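Local coordinates for putative aminooxidase (Propionibacterium acnes, PDB 2B9W), which probably isomerises polyunsaturated fatty acids, using a bound FAD held in a fold of the flavin-containing amine oxidase family, at residues Asp40-Lys45 with Met208-Asn213; Tyr67-Glu72 with Asn407-Cys412; Val224-Ile229 with Val236-Thr241. All blocks are in the same frame, centred on the assembly; numbering follows the deposited sequence.

Interaction 1 (Asp40-Lys45 with Met208-Asn213); sequences DHVGGK and MFEHLN. With NA (sodium ion), chain B; FAD (flavin-adenine dinucleotide), chain E.
V42 pushes its CG2 methyl against the flank of helix 205-215, joining that helix to the glycine-bearing loop that follows strand 33-36 in the FAD-binding, Rossmann-type part of the fold. The methyl sits over the helix backbone, with E210 CA 3.8 Å away, and also meets two side chains of the helix, E210 CG at 4.0 Å and N213 CB at 4.1 Å. With V42 CG1 anti to the carbonyl carbon (chi1 -58°), that methyl faces the amide of N213 while CG2 takes the helix backbone. That asparagine runs roughly at right angles to the valine, and its OD1 accepts from the backbone N of A220.

E210 passes V42 on a slant, CG alongside the methyl and the rest of the chain extended. One carboxylate oxygen, OE1, pairs with R55; the other, OE2, accepts a hydrogen bond from a water that itself accepts from V42 N, so the polar link between the two segments runs through that water. One residue before E210, F209 brings just its CB to G43 CA, 4.0 Å away, and with CG anti to the carbonyl carbon (chi1 -65°) the ring swings off toward P16 and L19 of helix 16-27.

The two ends of segment 40-45 hold bound groups. D40, through both carboxylate oxygens, and H41 ND1 bind a sodium ion. At G44 the chain passes close to the FAD ribose, and K45 grips the cofactor's phosphate twice: its backbone N reaches O1A almost straight (2.8 Å, 175°), while NZ, also salt-bridged to E401, donates to O2A at 2.7 Å.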
loop_
_atom_site.group_PDB
_atom_site.type_symbol
_atom_site.label_atom_id
_atom_site.label_comp_id
_atom_site.label_asym_id
_atom_site.label_seq_id
_atom_site.Cartn_x
_atom_site.Cartn_y
_atom_site.Cartn_z
ATOM N N ASP A 40 12.381 13.183 8.717
ATOM C CA ASP A 40 12.294 13.516 10.153
ATOM C C ASP A 40 11.410 12.574 10.935
ATOM O O ASP A 40 11.394 12.619 12.196
ATOM C CB ASP A 40 11.681 14.945 10.311
ATOM C CG ASP A 40 10.151 14.972 10.019
ATOM O OD1 ASP A 40 9.684 14.718 8.862
ATOM O OD2 ASP A 40 9.343 15.234 10.956
ATOM N N HIS A 41 10.646 11.744 10.219
ATOM C CA HIS A 41 9.573 10.989 10.845
ATOM C C HIS A 41 9.551 9.487 10.513
ATOM O O HIS A 41 10.167 9.026 9.550
ATOM C CB HIS A 41 8.231 11.655 10.526
ATOM C CG HIS A 41 7.923 11.717 9.075
ATOM N ND1 HIS A 41 8.286 12.779 8.274
ATOM C CD2 HIS A 41 7.247 10.851 8.277
ATOM C CE1 HIS A 41 7.898 12.529 7.027
ATOM N NE2 HIS A 41 7.254 11.371 7.007
ATOM N N VAL A 42 8.816 8.733 11.311
ATOM C CA VAL A 42 8.621 7.322 11.038
ATOM C C VAL A 42 7.132 7.023 10.701
ATOM O O VAL A 42 6.215 7.816 11.046
ATOM C CB VAL A 42 9.174 6.432 12.194
ATOM C CG1 VAL A 42 10.678 6.726 12.405
ATOM C CG2 VAL A 42 8.357 6.612 13.489
ATOM N N GLY A 43 6.938 5.877 10.025
ATOM C CA GLY A 43 5.622 5.370 9.599
ATOM C C GLY A 43 5.368 5.450 8.106
ATOM O O GLY A 43 4.409 4.863 7.603
ATOM N N GLY A 44 6.232 6.180 7.404
ATOM C CA GLY A 44 6.176 6.291 5.939
ATOM C C GLY A 44 4.820 6.740 5.435
ATOM O O GLY A 44 4.367 7.832 5.773
ATOM N N LYS A 45 4.153 5.889 4.649
ATOM C CA LYS A 45 2.841 6.242 4.098
ATOM C C LYS A 45 1.678 6.060 5.091
ATOM O O LYS A 45 0.524 6.297 4.730
ATOM C CB LYS A 45 2.546 5.448 2.829
ATOM C CG LYS A 45 3.393 5.840 1.553
ATOM C CD LYS A 45 2.830 4.961 0.410
ATOM C CE LYS A 45 3.772 4.620 -0.658
ATOM N NZ LYS A 45 4.856 3.771 -0.334
ATOM N N MET A 208 0.782 3.816 15.827
ATOM C CA MET A 208 1.256 2.502 16.233
ATOM C C MET A 208 2.666 2.234 15.687
ATOM O O MET A 208 3.419 1.555 16.328
ATOM C CB MET A 208 0.296 1.386 15.856
ATOM C CG MET A 208 -0.005 1.261 14.391
ATOM S SD MET A 208 -1.585 0.482 14.034
ATOM C CE MET A 208 -1.642 0.686 12.242
ATOM N N PHE A 209 3.007 2.820 14.546
ATOM C CA PHE A 209 4.373 2.752 14.024
ATOM C C PHE A 209 5.363 3.639 14.774
ATOM O O PHE A 209 6.477 3.190 15.035
ATOM C CB PHE A 209 4.372 2.959 12.517
ATOM C CG PHE A 209 3.653 1.845 11.808
ATOM C CD1 PHE A 209 4.217 0.566 11.772
ATOM C CD2 PHE A 209 2.396 2.031 11.277
ATOM C CE1 PHE A 209 3.544 -0.492 11.201
ATOM C CE2 PHE A 209 1.737 0.985 10.661
ATOM C CZ PHE A 209 2.308 -0.286 10.649
ATOM N N GLU A 210 4.936 4.844 15.180
ATOM C CA GLU A 210 5.713 5.683 16.102
ATOM C C GLU A 210 5.968 4.914 17.433
ATOM O O GLU A 210 7.096 4.862 17.933
ATOM C CB GLU A 210 4.972 6.995 16.349
ATOM C CG GLU A 210 4.959 7.904 15.140
ATOM C CD GLU A 210 4.065 9.136 15.304
ATOM O OE1 GLU A 210 2.972 9.078 15.935
ATOM O OE2 GLU A 210 4.527 10.177 14.821
ATOM N N HIS A 211 4.925 4.267 17.955
ATOM C CA HIS A 211 5.051 3.472 19.179
ATOM C C HIS A 211 5.911 2.215 18.984
ATOM O O HIS A 211 6.730 1.870 19.866
ATOM C CB HIS A 211 3.663 3.168 19.744
ATOM C CG HIS A 211 2.879 4.415 20.031
ATOM N ND1 HIS A 211 1.510 4.435 20.177
ATOM C CD2 HIS A 211 3.286 5.708 20.128
ATOM C CE1 HIS A 211 1.110 5.677 20.399
ATOM N NE2 HIS A 211 2.169 6.469 20.355
ATOM N N LEU A 212 5.790 1.569 17.817
ATOM C CA LEU A 212 6.663 0.432 17.510
ATOM C C LEU A 212 8.139 0.835 17.529
ATOM O O LEU A 212 8.954 0.162 18.173
ATOM C CB LEU A 212 6.310 -0.248 16.187
ATOM C CG LEU A 212 7.167 -1.463 15.767
ATOM C CD1 LEU A 212 7.136 -2.562 16.815
ATOM C CD2 LEU A 212 6.730 -1.970 14.399
ATOM N N ASN A 213 8.460 1.918 16.823
ATOM C CA ASN A 213 9.802 2.460 16.770
ATOM C C ASN A 213 10.385 2.646 18.176
ATOM O O ASN A 213 11.530 2.270 18.430
ATOM C CB ASN A 213 9.794 3.790 16.015
ATOM C CG ASN A 213 11.185 4.360 15.805
ATOM O OD1 ASN A 213 12.046 3.726 15.160
ATOM N ND2 ASN A 213 11.413 5.562 16.338
HETATM NA NA NA B . 7.847 15.465 8.699
HETATM P PA FAD E . 6.572 3.322 3.001
HETATM O O1A FAD E . 5.383 3.434 3.927
HETATM O O2A FAD E . 6.500 4.096 1.719
HETATM O O5B FAD E . 7.881 3.685 3.871
HETATM C C5B FAD E . 9.153 3.719 3.277
HETATM C C4B FAD E . 10.067 4.530 4.163
HETATM O O4B FAD E . 11.313 4.599 3.540
HETATM C C3B FAD E . 9.593 5.963 4.383
HETATM O O3B FAD E . 9.718 6.263 5.754
HETATM C C2B FAD E . 10.519 6.779 3.497
HETATM O O2B FAD E . 10.786 8.073 3.983
HETATM C C1B FAD E . 11.773 5.908 3.564
HETATM N N9A FAD E . 12.743 6.100 2.487
HETATM C C8A FAD E . 12.489 6.226 1.131
HETATM N N7A FAD E . 13.678 6.376 0.502
HETATM C C5A FAD E . 14.686 6.356 1.405
HETATM C C6A FAD E . 16.075 6.468 1.275
HETATM N N6A FAD E . 16.622 6.950 0.152
HETATM N N1A FAD E . 16.847 6.406 2.415
HETATM C C2A FAD E . 16.266 6.228 3.661
HETATM N N3A FAD E . 14.884 6.106 3.792
HETATM C C4A FAD E . 14.106 6.177 2.674
HETATM N N1 FAD E . -2.417 0.451 3.488
HETATM C C2 FAD E . -3.341 -0.333 4.151
HETATM O O2 FAD E . -3.031 -1.424 4.638
HETATM N N3 FAD E . -4.641 0.085 4.241
HETATM C C4 FAD E . -5.048 1.304 3.712
HETATM O O4 FAD E . -6.226 1.666 3.863
HETATM C C4X FAD E . -4.137 2.110 3.045
HETATM N N5 FAD E . -4.532 3.270 2.415
HETATM C C5X FAD E . -3.585 4.145 1.932
HETATM C C6 FAD E . -3.963 5.419 1.510
HETATM C C7 FAD E . -2.996 6.331 1.123
HETATM C C7M FAD E . -3.384 7.727 0.648
HETATM C C8 FAD E . -1.650 5.963 1.155
HETATM C C8M FAD E . -0.570 6.919 0.729
HETATM C C9 FAD E . -1.271 4.684 1.599
HETATM C C9A FAD E . -2.229 3.772 1.996
HETATM N N10 FAD E . -1.900 2.470 2.350
HETATM C C10 FAD E . -2.820 1.664 2.951
HETATM C "C1'" FAD E . -0.604 1.846 1.971
HETATM C "C2'" FAD E . 0.355 1.755 3.164
HETATM O "O2'" FAD E . 0.449 3.014 3.810
HETATM C "C3'" FAD E . 1.748 1.329 2.654
HETATM O "O3'" FAD E . 1.604 0.136 1.892
HETATM C "C4'" FAD E . 2.754 1.102 3.774
HETATM O "O4'" FAD E . 3.001 2.301 4.499
HETATM C "C5'" FAD E . 4.025 0.554 3.106
HETATM O "O5'" FAD E . 5.068 0.493 4.046
HETATM P P FAD E . 6.605 0.437 3.536
HETATM O O1P FAD E . 7.492 0.505 4.768
HETATM O O2P FAD E . 6.892 -0.722 2.611
HETATM O O3P FAD E . 6.750 1.752 2.626
HETATM O O HOH W 1 7.200 10.229 13.273
#

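Interaction 2 (Tyr67-Glu72 with Asn407-Cys412); sequences YDTIQE and NFDEVC. With FAD (flavin-adenine dinucleotide), chain E.
Helix 408-422 begins at the pyrimidine end of the flavin, and here its first turn meets the start of helix 68-77, the short axes 8.6 Å apart and crossing at 77°. N407 is the N-cap: its OD1 accepts from E410 N at 2.8 Å. The next amide, F408 N, donates to FAD O2 at 3.0 Å, and the same oxygen lies over one face of the F408 ring, offset toward the rim. Y67 OH adds a weak bond to O2.

D409 and Y67 form the centre of the packing. With D409 CG anti to the backbone N (chi1 -173°), its CB rests over the centre of the Y67 ring, 3.4 Å from the centroid in a CH-pi contact, and its carboxylate is stacked nearly parallel to the ring. OD1 thereby reaches the opening turn of helix 68-77, accepting weakly from T69 N and I70 N, while a water links OD2 to T69 N. Y67 also turns its edge to the face of F408 in an offset T-shaped pair, planes 84° apart; I70 CG1 touches the F408 rim at CD1, 3.6 Å away.

Farther along, T69 and I70 meet C412, which packs on helix 16-27, while M208 of helix 205-215 covers both I70 and F408.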
loop_
_atom_site.group_PDB
_atom_site.type_symbol
_atom_site.label_atom_id
_atom_site.label_comp_id
_atom_site.label_asym_id
_atom_site.label_seq_id
_atom_site.Cartn_x
_atom_site.Cartn_y
_atom_site.Cartn_z
ATOM N N TYR A 67 -5.676 -8.870 9.630
ATOM C CA TYR A 67 -4.340 -8.244 9.632
ATOM C C TYR A 67 -3.536 -8.748 10.859
ATOM O O TYR A 67 -3.245 -8.002 11.797
ATOM C CB TYR A 67 -4.450 -6.708 9.633
ATOM C CG TYR A 67 -4.676 -6.068 8.263
ATOM C CD1 TYR A 67 -5.131 -6.798 7.162
ATOM C CD2 TYR A 67 -4.430 -4.725 8.082
ATOM C CE1 TYR A 67 -5.307 -6.176 5.922
ATOM C CE2 TYR A 67 -4.612 -4.113 6.866
ATOM C CZ TYR A 67 -5.046 -4.818 5.810
ATOM O OH TYR A 67 -5.185 -4.124 4.628
ATOM N N ASP A 68 -3.203 -10.035 10.827
ATOM C CA ASP A 68 -2.610 -10.725 11.994
ATOM C C ASP A 68 -1.246 -10.133 12.376
ATOM O O ASP A 68 -0.957 -10.016 13.543
ATOM C CB ASP A 68 -2.447 -12.226 11.729
ATOM C CG ASP A 68 -3.767 -12.948 11.576
ATOM O OD1 ASP A 68 -4.792 -12.603 12.205
ATOM O OD2 ASP A 68 -3.744 -13.897 10.819
ATOM N N THR A 69 -0.466 -9.697 11.402
ATOM C CA THR A 69 0.856 -9.134 11.705
ATOM C C THR A 69 0.704 -7.768 12.384
ATOM O O THR A 69 1.438 -7.465 13.310
ATOM C CB THR A 69 1.747 -9.036 10.458
ATOM O OG1 THR A 69 1.764 -10.310 9.788
ATOM C CG2 THR A 69 3.184 -8.648 10.845
ATOM N N ILE A 70 -0.264 -6.964 11.935
ATOM C CA ILE A 70 -0.510 -5.675 12.569
ATOM C C ILE A 70 -1.038 -5.907 14.011
ATOM O O ILE A 70 -0.668 -5.167 14.928
ATOM C CB ILE A 70 -1.457 -4.778 11.737
ATOM C CG1 ILE A 70 -0.879 -4.562 10.319
ATOM C CG2 ILE A 70 -1.692 -3.416 12.449
ATOM C CD1 ILE A 70 0.597 -4.109 10.284
ATOM N N GLN A 71 -1.872 -6.927 14.218
ATOM C CA GLN A 71 -2.239 -7.305 15.587
ATOM C C GLN A 71 -0.984 -7.600 16.449
ATOM O O GLN A 71 -0.901 -7.166 17.595
ATOM C CB GLN A 71 -3.190 -8.508 15.644
ATOM C CG GLN A 71 -3.703 -8.808 17.064
ATOM C CD GLN A 71 -4.474 -7.634 17.664
ATOM O OE1 GLN A 71 -5.553 -7.307 17.193
ATOM N NE2 GLN A 71 -3.901 -6.980 18.682
ATOM N N GLU A 72 -0.017 -8.324 15.888
ATOM C CA GLU A 72 1.201 -8.621 16.628
ATOM C C GLU A 72 1.946 -7.325 16.979
ATOM O O GLU A 72 2.516 -7.200 18.072
ATOM C CB GLU A 72 2.123 -9.563 15.854
ATOM C CG GLU A 72 1.717 -10.991 15.880
ATOM C CD GLU A 72 2.758 -11.921 15.237
ATOM O OE1 GLU A 72 3.967 -11.590 15.158
ATOM O OE2 GLU A 72 2.333 -12.999 14.798
ATOM N N ASN A 407 0.242 -2.480 0.905
ATOM C CA ASN A 407 -0.581 -2.246 2.111
ATOM C C ASN A 407 0.247 -2.563 3.353
ATOM O O ASN A 407 1.232 -3.291 3.262
ATOM C CB ASN A 407 -1.989 -2.914 1.995
ATOM C CG ASN A 407 -2.183 -4.277 2.723
ATOM O OD1 ASN A 407 -1.436 -4.737 3.585
ATOM N ND2 ASN A 407 -3.298 -4.887 2.383
ATOM N N PHE A 408 -0.124 -2.012 4.502
ATOM C CA PHE A 408 0.792 -2.087 5.640
ATOM C C PHE A 408 0.877 -3.488 6.259
ATOM O O PHE A 408 1.930 -3.865 6.782
ATOM C CB PHE A 408 0.628 -0.919 6.647
ATOM C CG PHE A 408 -0.747 -0.770 7.280
ATOM C CD1 PHE A 408 -1.113 -1.554 8.348
ATOM C CD2 PHE A 408 -1.633 0.241 6.862
ATOM C CE1 PHE A 408 -2.374 -1.400 8.977
ATOM C CE2 PHE A 408 -2.872 0.429 7.493
ATOM C CZ PHE A 408 -3.248 -0.391 8.547
ATOM N N ASP A 409 -0.197 -4.288 6.177
ATOM C CA ASP A 409 -0.151 -5.627 6.738
ATOM C C ASP A 409 0.736 -6.526 5.849
ATOM O O ASP A 409 1.578 -7.276 6.349
ATOM C CB ASP A 409 -1.539 -6.261 6.883
ATOM C CG ASP A 409 -1.492 -7.619 7.629
ATOM O OD1 ASP A 409 -1.208 -7.652 8.830
ATOM O OD2 ASP A 409 -1.767 -8.639 7.006
ATOM N N GLU A 410 0.514 -6.472 4.544
ATOM C CA GLU A 410 1.321 -7.277 3.607
ATOM C C GLU A 410 2.830 -7.026 3.761
ATOM O O GLU A 410 3.590 -7.997 3.806
ATOM C CB GLU A 410 0.904 -7.054 2.154
ATOM C CG GLU A 410 -0.471 -7.633 1.793
ATOM C CD GLU A 410 -0.562 -9.148 1.964
ATOM O OE1 GLU A 410 0.192 -9.872 1.301
ATOM O OE2 GLU A 410 -1.435 -9.621 2.725
ATOM N N VAL A 411 3.261 -5.758 3.854
ATOM C CA VAL A 411 4.714 -5.493 3.963
ATOM C C VAL A 411 5.276 -5.918 5.293
ATOM O O VAL A 411 6.392 -6.438 5.345
ATOM C CB VAL A 411 5.156 -4.040 3.592
ATOM C CG1 VAL A 411 4.644 -3.638 2.190
ATOM C CG2 VAL A 411 4.742 -3.022 4.671
ATOM N N CYS A 412 4.509 -5.766 6.370
ATOM C CA CYS A 412 4.976 -6.170 7.687
ATOM C C CYS A 412 5.075 -7.715 7.775
ATOM O O CYS A 412 6.041 -8.265 8.350
ATOM C CB CYS A 412 4.045 -5.628 8.779
ATOM S SG CYS A 412 4.202 -3.835 8.970
HETATM P PA FAD E . 6.572 3.322 3.001
HETATM O O1A FAD E . 5.383 3.434 3.927
HETATM O O2A FAD E . 6.500 4.096 1.719
HETATM O O5B FAD E . 7.881 3.685 3.871
HETATM C C5B FAD E . 9.153 3.719 3.277
HETATM C C4B FAD E . 10.067 4.530 4.163
HETATM O O4B FAD E . 11.313 4.599 3.540
HETATM C C3B FAD E . 9.593 5.963 4.383
HETATM O O3B FAD E . 9.718 6.263 5.754
HETATM C C2B FAD E . 10.519 6.779 3.497
HETATM O O2B FAD E . 10.786 8.073 3.983
HETATM C C1B FAD E . 11.773 5.908 3.564
HETATM N N9A FAD E . 12.743 6.100 2.487
HETATM C C8A FAD E . 12.489 6.226 1.131
HETATM N N7A FAD E . 13.678 6.376 0.502
HETATM C C5A FAD E . 14.686 6.356 1.405
HETATM C C6A FAD E . 16.075 6.468 1.275
HETATM N N6A FAD E . 16.622 6.950 0.152
HETATM N N1A FAD E . 16.847 6.406 2.415
HETATM C C2A FAD E . 16.266 6.228 3.661
HETATM N N3A FAD E . 14.884 6.106 3.792
HETATM C C4A FAD E . 14.106 6.177 2.674
HETATM N N1 FAD E . -2.417 0.451 3.488
HETATM C C2 FAD E . -3.341 -0.333 4.151
HETATM O O2 FAD E . -3.031 -1.424 4.638
HETATM N N3 FAD E . -4.641 0.085 4.241
HETATM C C4 FAD E . -5.048 1.304 3.712
HETATM O O4 FAD E . -6.226 1.666 3.863
HETATM C C4X FAD E . -4.137 2.110 3.045
HETATM N N5 FAD E . -4.532 3.270 2.415
HETATM C C5X FAD E . -3.585 4.145 1.932
HETATM C C6 FAD E . -3.963 5.419 1.510
HETATM C C7 FAD E . -2.996 6.331 1.123
HETATM C C7M FAD E . -3.384 7.727 0.648
HETATM C C8 FAD E . -1.650 5.963 1.155
HETATM C C8M FAD E . -0.570 6.919 0.729
HETATM C C9 FAD E . -1.271 4.684 1.599
HETATM C C9A FAD E . -2.229 3.772 1.996
HETATM N N10 FAD E . -1.900 2.470 2.350
HETATM C C10 FAD E . -2.820 1.664 2.951
HETATM C "C1'" FAD E . -0.604 1.846 1.971
HETATM C "C2'" FAD E . 0.355 1.755 3.164
HETATM O "O2'" FAD E . 0.449 3.014 3.810
HETATM C "C3'" FAD E . 1.748 1.329 2.654
HETATM O "O3'" FAD E . 1.604 0.136 1.892
HETATM C "C4'" FAD E . 2.754 1.102 3.774
HETATM O "O4'" FAD E . 3.001 2.301 4.499
HETATM C "C5'" FAD E . 4.025 0.554 3.106
HETATM O "O5'" FAD E . 5.068 0.493 4.046
HETATM P P FAD E . 6.605 0.437 3.536
HETATM O O1P FAD E . 7.492 0.505 4.768
HETATM O O2P FAD E . 6.892 -0.722 2.611
HETATM O O3P FAD E . 6.750 1.752 2.626
HETATM O O HOH W 2 -0.556 -10.536 8.464
#

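Interaction 3 (Val224-Ile229 with Val236-Thr241); sequences VDITRI and VHIHTT
T227 holds its OG1 between its backbone N and carbonyl carbon (chi1 54°), which turns the hydroxyl back toward H239 and lets it give a weak bond to H239 O. On that carbonyl the backbone of the opposite strand converges as well: T227 N donates at 2.7 Å and R228 N, on a longer but straighter path, at 3.3 Å. Both amides come from the same face of the carbonyl plane, each tilted by a little under 30°.

Two residues thus face one, the classic beta bulge, and it interrupts the antiparallel hairpin of strands 226-230 and 236-240. Beyond the bulge R228 and H239 form a hydrogen-bonded pair, H239 N returning to R228 O at 2.8 Å; their CB atoms meet on one side of the sheet, with R228 O lying at the edge of the imidazole, in its plane. Before the bulge I226 faces T240 in a non-hydrogen-bonded pair, and T241 N closes that end on D225 O at 3.1 Å. A water bonded to both D225 N and T241 OG1 adds a second link there.

The face that carries I226, I229, I238 and T240 is largely aliphatic. I229 lies alongside V236 and I238, all pointing the same way, with I229 CG2 3.8 Å from V236 CG1, and I226 crosses I238 through their CG2 methyls. I226 and I238 both press on L36 of strand 33-36, and I226 also touches the FAD.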
loop_
_atom_site.group_PDB
_atom_site.type_symbol
_atom_site.label_atom_id
_atom_site.label_comp_id
_atom_site.label_asym_id
_atom_site.label_seq_id
_atom_site.Cartn_x
_atom_site.Cartn_y
_atom_site.Cartn_z
ATOM N N VAL A 224 18.610 10.848 7.641
ATOM C CA VAL A 224 19.819 10.204 7.102
ATOM C C VAL A 224 19.757 10.291 5.599
ATOM O O VAL A 224 18.897 9.677 4.982
ATOM C CB VAL A 224 19.916 8.741 7.499
ATOM C CG1 VAL A 224 21.200 8.103 6.931
ATOM C CG2 VAL A 224 19.840 8.577 9.030
ATOM N N ASP A 225 20.679 11.059 5.021
ATOM C CA ASP A 225 20.755 11.263 3.580
ATOM C C ASP A 225 21.820 10.315 3.040
ATOM O O ASP A 225 23.014 10.587 3.169
ATOM C CB ASP A 225 21.091 12.728 3.315
ATOM C CG ASP A 225 21.110 13.085 1.825
ATOM O OD1 ASP A 225 21.069 12.182 0.959
ATOM O OD2 ASP A 225 21.136 14.303 1.538
ATOM N N ILE A 226 21.387 9.184 2.483
ATOM C CA ILE A 226 22.308 8.184 1.945
ATOM C C ILE A 226 22.751 8.594 0.528
ATOM O O ILE A 226 21.915 8.777 -0.363
ATOM C CB ILE A 226 21.667 6.781 1.951
ATOM C CG1 ILE A 226 21.377 6.341 3.385
ATOM C CG2 ILE A 226 22.567 5.739 1.270
ATOM C CD1 ILE A 226 20.513 5.118 3.489
ATOM N N THR A 227 24.059 8.812 0.344
ATOM C CA THR A 227 24.599 9.267 -0.957
ATOM C C THR A 227 25.107 8.094 -1.783
ATOM O O THR A 227 25.038 8.120 -3.003
ATOM C CB THR A 227 25.732 10.290 -0.776
ATOM O OG1 THR A 227 26.716 9.720 0.080
ATOM C CG2 THR A 227 25.195 11.545 -0.142
ATOM N N ARG A 228 25.574 7.051 -1.120
ATOM C CA ARG A 228 26.028 5.885 -1.820
ATOM C C ARG A 228 26.056 4.656 -0.957
ATOM O O ARG A 228 26.382 4.695 0.222
ATOM C CB ARG A 228 27.435 6.113 -2.394
ATOM C CG ARG A 228 27.912 4.951 -3.291
ATOM C CD ARG A 228 28.996 5.425 -4.260
ATOM N NE ARG A 228 30.236 5.742 -3.544
ATOM C CZ ARG A 228 31.271 6.411 -4.062
ATOM N NH1 ARG A 228 31.232 6.881 -5.319
ATOM N NH2 ARG A 228 32.356 6.627 -3.311
ATOM N N ILE A 229 25.733 3.540 -1.585
ATOM C CA ILE A 229 25.917 2.232 -0.980
ATOM C C ILE A 229 26.764 1.431 -1.954
ATOM O O ILE A 229 26.544 1.477 -3.170
ATOM C CB ILE A 229 24.577 1.514 -0.706
ATOM C CG1 ILE A 229 23.680 2.375 0.202
ATOM C CG2 ILE A 229 24.830 0.134 -0.062
ATOM C CD1 ILE A 229 22.364 1.649 0.704
ATOM N N VAL A 236 28.942 -4.277 3.355
ATOM C CA VAL A 236 28.106 -3.205 2.836
ATOM C C VAL A 236 28.653 -1.920 3.404
ATOM O O VAL A 236 28.835 -1.819 4.616
ATOM C CB VAL A 236 26.637 -3.357 3.303
ATOM C CG1 VAL A 236 25.779 -2.270 2.672
ATOM C CG2 VAL A 236 26.122 -4.752 2.991
ATOM N N HIS A 237 28.915 -0.950 2.548
ATOM C CA HIS A 237 29.391 0.326 3.010
ATOM C C HIS A 237 28.400 1.395 2.628
ATOM O O HIS A 237 28.036 1.536 1.471
ATOM C CB HIS A 237 30.784 0.676 2.467
ATOM C CG HIS A 237 31.532 1.619 3.363
ATOM N ND1 HIS A 237 32.203 1.199 4.495
ATOM C CD2 HIS A 237 31.650 2.970 3.338
ATOM C CE1 HIS A 237 32.723 2.247 5.112
ATOM N NE2 HIS A 237 32.400 3.334 4.433
ATOM N N ILE A 238 27.990 2.161 3.623
ATOM C CA ILE A 238 26.976 3.165 3.435
ATOM C C ILE A 238 27.585 4.528 3.667
ATOM O O ILE A 238 28.146 4.794 4.722
ATOM C CB ILE A 238 25.756 2.934 4.384
ATOM C CG1 ILE A 238 25.043 1.630 4.006
ATOM C CG2 ILE A 238 24.794 4.125 4.291
ATOM C CD1 ILE A 238 24.148 1.049 5.070
ATOM N N HIS A 239 27.457 5.377 2.661
ATOM C CA HIS A 239 27.917 6.742 2.714
ATOM C C HIS A 239 26.726 7.660 2.883
ATOM O O HIS A 239 25.746 7.572 2.121
ATOM C CB HIS A 239 28.649 7.094 1.418
ATOM C CG HIS A 239 29.925 6.340 1.242
ATOM N ND1 HIS A 239 31.144 6.848 1.630
ATOM C CD2 HIS A 239 30.169 5.095 0.768
ATOM C CE1 HIS A 239 32.090 5.959 1.380
ATOM N NE2 HIS A 239 31.527 4.889 0.853
ATOM N N THR A 240 26.817 8.530 3.884
ATOM C CA THR A 240 25.775 9.508 4.159
ATOM C C THR A 240 26.442 10.866 4.297
ATOM O O THR A 240 27.654 10.950 4.478
ATOM C CB THR A 240 24.991 9.190 5.458
ATOM O OG1 THR A 240 25.722 9.668 6.589
ATOM C CG2 THR A 240 24.726 7.689 5.619
ATOM N N THR A 241 25.644 11.928 4.241
ATOM C CA THR A 241 26.199 13.265 4.300
ATOM C C THR A 241 26.930 13.554 5.617
ATOM O O THR A 241 27.687 14.502 5.676
ATOM C CB THR A 241 25.130 14.363 3.998
ATOM O OG1 THR A 241 24.052 14.268 4.922
ATOM C CG2 THR A 241 24.587 14.216 2.590
HETATM O O HOH W 3 22.535 12.659 6.486
#

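Interactions 1 and 2 adjoin, their centres about 14 Å apart, and share the cofactor: 40-45 takes the phosphate, 407-412 the flavin. They touch through helix 205-215, whose F209 packs on C412 and I70. Along the chain their segments alternate, so residues from near both ends of the sequence are drawn together round one FAD. Interaction 3 follows interaction 1 in sequence, its first strand being the next regular element after helix 205-215, and falls between the two segments of interaction 2. Its centre is about 21 Å from that of interaction 1 and about 29 Å from that of interaction 2; it touches neither, but I226 brings the hairpin to the same cofactor.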